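Local coordinates for protein putative N-acetylmuramoyl-L-alanine amidase,autolysin cwp6 (Peptoclostridium difficile, PDB 5J72) that probably cleaves the amide bond between N-acetylmuramic acid and L-alanine in peptidoglycan as a zinc-dependent autolysin, and carries CWB2 modules that attach it to the cell wall, at residues Y271-E282 with A384-I393. Numbering follows the deposited sequence.
Sequences YDALNISSKAGE and AAKLKAPILI
A385 CB sits 3.5 Å from G281 C, close packing where two consecutive CWB2 modules meet: helix 270-283 of one lies against the turn from helix 375-387 into strand 391-394 of the next. The case illustrates how small residues let backbones close in, here to 4.2 Å between the CA atoms of E282 and A385. Beside them S278 CB meets A384 CB at 3.8 Å, while its OG, turned between backbone N and carbonyl carbon (chi1 65°), shares a hydrogen bond with Y358 OH. Further along, I393 reaches the helix with its CG2 against L274 CD2 and its CD1 touching Y271 CD2 and N275 OD1, the latter an oxygen hydrogen-bonded to N350 ND2. Strand and helix run nearly antiparallel (163°); water 1 lies within hydrogen-bonding distance of N275 O and I391 O, and water 2 of S278 O and A389 O, although not all these bonds need form at once. The solvent side is looser. K388, with positive phi in the Schellman motif that ends helix 375-387, lies across the extended E282 chain at about a right angle, CG to CG 3.9 Å, yet E282 OE2 and K388 NZ stay 5.1 Å apart. Water 3 bridges this edge instead, donating to E282 OE1 and, at 2.9 Å, to K388 O.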
loop_
_atom_site.group_PDB
_atom_site.type_symbol
_atom_site.label_atom_id
_atom_site.label_comp_id
_atom_site.label_asym_id
_atom_site.label_seq_id
_atom_site.Cartn_x
_atom_site.Cartn_y
_atom_site.Cartn_z
ATOM N N TYR A 271 -1.651 2.698 11.684
ATOM C CA TYR A 271 -1.536 2.639 10.226
ATOM C C TYR A 271 -0.080 2.540 9.822
ATOM O O TYR A 271 0.198 2.042 8.747
ATOM C CB TYR A 271 -2.199 3.846 9.558
ATOM C CG TYR A 271 -3.668 3.557 9.374
ATOM C CD1 TYR A 271 -4.598 3.921 10.347
ATOM C CD2 TYR A 271 -4.129 2.902 8.241
ATOM C CE1 TYR A 271 -5.946 3.653 10.187
ATOM C CE2 TYR A 271 -5.487 2.613 8.080
ATOM C CZ TYR A 271 -6.388 2.997 9.052
ATOM O OH TYR A 271 -7.732 2.739 8.913
ATOM N N ASP A 272 0.860 2.970 10.648
ATOM C CA ASP A 272 2.272 2.761 10.307
ATOM C C ASP A 272 2.545 1.234 10.334
ATOM O O ASP A 272 3.204 0.666 9.439
ATOM C CB ASP A 272 3.152 3.464 11.363
ATOM C CG ASP A 272 3.048 4.967 11.235
ATOM O OD1 ASP A 272 3.040 5.474 10.078
ATOM O OD2 ASP A 272 2.944 5.655 12.282
ATOM N N ALA A 273 2.047 0.560 11.404
ATOM C CA ALA A 273 2.241 -0.896 11.551
ATOM C C ALA A 273 1.540 -1.611 10.328
ATOM O O ALA A 273 2.117 -2.481 9.671
ATOM C CB ALA A 273 1.641 -1.362 12.885
ATOM N N LEU A 274 0.324 -1.239 10.043
ATOM C CA LEU A 274 -0.395 -1.831 8.917
ATOM C C LEU A 274 0.340 -1.604 7.611
ATOM O O LEU A 274 0.503 -2.537 6.818
ATOM C CB LEU A 274 -1.781 -1.049 8.814
ATOM C CG LEU A 274 -2.777 -1.542 7.749
ATOM C CD1 LEU A 274 -4.164 -0.992 8.054
ATOM C CD2 LEU A 274 -2.436 -1.095 6.370
ATOM N N ASN A 275 0.819 -0.361 7.380
ATOM C CA ASN A 275 1.520 -0.087 6.123
ATOM C C ASN A 275 2.801 -0.925 5.918
ATOM O O ASN A 275 3.126 -1.175 4.788
ATOM C CB ASN A 275 1.923 1.451 6.066
ATOM C CG ASN A 275 0.726 2.261 5.535
ATOM O OD1 ASN A 275 -0.015 1.742 4.680
ATOM N ND2 ASN A 275 0.431 3.487 6.035
ATOM N N ILE A 276 3.545 -1.337 7.011
ATOM C CA ILE A 276 4.777 -2.111 6.791
ATOM C C ILE A 276 4.522 -3.655 6.916
ATOM O O ILE A 276 5.430 -4.455 6.737
ATOM C CB ILE A 276 5.829 -1.623 7.833
ATOM C CG1 ILE A 276 7.235 -2.107 7.429
ATOM C CG2 ILE A 276 5.446 -2.152 9.264
ATOM C CD1 ILE A 276 7.721 -1.586 6.005
ATOM N N SER A 277 3.273 -4.031 7.194
ATOM C CA SER A 277 2.880 -5.435 7.433
ATOM C C SER A 277 3.230 -6.381 6.280
ATOM O O SER A 277 3.766 -7.486 6.501
ATOM C CB SER A 277 1.339 -5.493 7.618
ATOM O OG SER A 277 1.121 -5.386 8.998
ATOM N N SER A 278 2.948 -5.973 5.036
ATOM C CA SER A 278 3.219 -6.919 3.961
ATOM C C SER A 278 4.700 -7.104 3.811
ATOM O O SER A 278 5.130 -8.203 3.451
ATOM C CB SER A 278 2.579 -6.484 2.618
ATOM O OG SER A 278 3.153 -5.268 2.136
ATOM N N LYS A 279 5.472 -6.087 4.109
ATOM C CA LYS A 279 6.901 -6.214 3.886
ATOM C C LYS A 279 7.539 -7.037 5.055
ATOM O O LYS A 279 8.361 -7.946 4.822
ATOM C CB LYS A 279 7.486 -4.791 3.819
ATOM C CG LYS A 279 9.027 -4.806 3.831
ATOM C CD LYS A 279 9.593 -5.589 2.606
ATOM C CE LYS A 279 11.114 -5.411 2.539
ATOM N NZ LYS A 279 11.784 -6.518 1.812
ATOM N N ALA A 280 7.161 -6.698 6.278
ATOM C CA ALA A 280 7.621 -7.460 7.451
ATOM C C ALA A 280 7.199 -8.968 7.228
ATOM O O ALA A 280 7.913 -9.893 7.595
ATOM C CB ALA A 280 6.905 -6.915 8.717
ATOM N N GLY A 281 5.976 -9.180 6.628
ATOM C CA GLY A 281 5.513 -10.555 6.382
ATOM C C GLY A 281 6.363 -11.257 5.348
ATOM O O GLY A 281 6.711 -12.430 5.522
ATOM N N GLU A 282 6.686 -10.588 4.267
ATOM C CA GLU A 282 7.524 -11.215 3.219
ATOM C C GLU A 282 8.917 -11.559 3.788
ATOM O O GLU A 282 9.449 -12.613 3.484
ATOM C CB GLU A 282 7.721 -10.201 2.034
ATOM C CG GLU A 282 8.668 -10.731 0.999
ATOM C CD GLU A 282 8.926 -9.710 -0.134
ATOM O OE1 GLU A 282 8.011 -8.944 -0.466
ATOM O OE2 GLU A 282 10.049 -9.726 -0.699
ATOM N N ALA A 384 -0.497 -11.282 0.923
ATOM C CA ALA A 384 0.461 -10.358 0.294
ATOM C C ALA A 384 1.908 -10.885 0.560
ATOM O O ALA A 384 2.795 -10.902 -0.292
ATOM C CB ALA A 384 0.278 -8.954 0.945
ATOM N N ALA A 385 2.144 -11.356 1.802
ATOM C CA ALA A 385 3.498 -11.858 2.111
ATOM C C ALA A 385 3.836 -13.133 1.244
ATOM O O ALA A 385 4.933 -13.252 0.742
ATOM C CB ALA A 385 3.538 -12.276 3.567
ATOM N N LYS A 386 2.894 -14.047 1.123
ATOM C CA LYS A 386 3.071 -15.293 0.307
ATOM C C LYS A 386 3.387 -14.892 -1.186
ATOM O O LYS A 386 4.285 -15.429 -1.820
ATOM C CB LYS A 386 1.734 -16.082 0.350
ATOM C CG LYS A 386 1.814 -17.421 -0.465
ATOM C CD LYS A 386 0.465 -18.179 -0.306
ATOM C CE LYS A 386 0.436 -19.403 -1.244
ATOM N NZ LYS A 386 1.374 -20.493 -0.810
ATOM N N LEU A 387 2.646 -13.941 -1.699
ATOM C CA LEU A 387 2.830 -13.456 -3.089
ATOM C C LEU A 387 4.036 -12.522 -3.249
ATOM O O LEU A 387 4.397 -12.177 -4.392
ATOM C CB LEU A 387 1.562 -12.671 -3.516
ATOM C CG LEU A 387 0.274 -13.491 -3.485
ATOM C CD1 LEU A 387 -0.942 -12.574 -3.834
ATOM C CD2 LEU A 387 0.447 -14.711 -4.521
ATOM N N LYS A 388 4.666 -12.097 -2.122
ATOM C CA LYS A 388 5.800 -11.172 -2.078
ATOM C C LYS A 388 5.395 -9.879 -2.842
ATOM O O LYS A 388 6.133 -9.413 -3.739
ATOM C CB LYS A 388 7.071 -11.817 -2.617
ATOM C CG LYS A 388 7.439 -13.105 -1.800
ATOM C CD LYS A 388 8.787 -13.627 -2.342
ATOM C CE LYS A 388 9.347 -14.889 -1.675
ATOM N NZ LYS A 388 9.282 -14.792 -0.213
ATOM N N ALA A 389 4.249 -9.353 -2.482
ATOM C CA ALA A 389 3.604 -8.193 -3.111
ATOM C C ALA A 389 3.122 -7.197 -2.044
ATOM O O ALA A 389 2.851 -7.566 -0.910
ATOM C CB ALA A 389 2.394 -8.644 -3.943
ATOM N N PRO A 390 3.033 -5.917 -2.385
ATOM C CA PRO A 390 2.584 -4.899 -1.427
ATOM C C PRO A 390 1.099 -4.767 -1.304
ATOM O O PRO A 390 0.325 -5.143 -2.194
ATOM C CB PRO A 390 3.160 -3.583 -2.006
ATOM C CG PRO A 390 3.231 -3.892 -3.582
ATOM C CD PRO A 390 3.489 -5.380 -3.700
ATOM N N ILE A 391 0.683 -4.193 -0.164
ATOM C CA ILE A 391 -0.714 -3.819 -0.012
ATOM C C ILE A 391 -0.772 -2.277 -0.212
ATOM O O ILE A 391 -0.011 -1.536 0.420
ATOM C CB ILE A 391 -1.206 -4.164 1.409
ATOM C CG1 ILE A 391 -1.286 -5.723 1.541
ATOM C CG2 ILE A 391 -2.612 -3.533 1.679
ATOM C CD1 ILE A 391 -1.610 -6.145 3.024
ATOM N N LEU A 392 -1.658 -1.835 -1.086
ATOM C CA LEU A 392 -1.920 -0.412 -1.307
ATOM C C LEU A 392 -3.205 -0.092 -0.618
ATOM O O LEU A 392 -4.163 -0.855 -0.765
ATOM C CB LEU A 392 -2.079 -0.189 -2.812
ATOM C CG LEU A 392 -2.223 1.313 -3.162
ATOM C CD1 LEU A 392 -1.500 1.563 -4.447
ATOM C CD2 LEU A 392 -3.739 1.618 -3.258
ATOM N N ILE A 393 -3.271 1.022 0.167
ATOM C CA ILE A 393 -4.543 1.360 0.770
ATOM C C ILE A 393 -5.026 2.715 0.184
ATOM O O ILE A 393 -4.202 3.577 -0.085
ATOM C CB ILE A 393 -4.484 1.472 2.321
ATOM C CG1 ILE A 393 -3.394 2.467 2.785
ATOM C CG2 ILE A 393 -4.176 0.028 2.901
ATOM C CD1 ILE A 393 -3.451 2.730 4.352
HETATM O O HOH W 1 1.996 -2.163 2.205
HETATM O O HOH W 2 5.201 -8.563 0.483
HETATM O O HOH W 3 8.752 -8.267 -3.140
#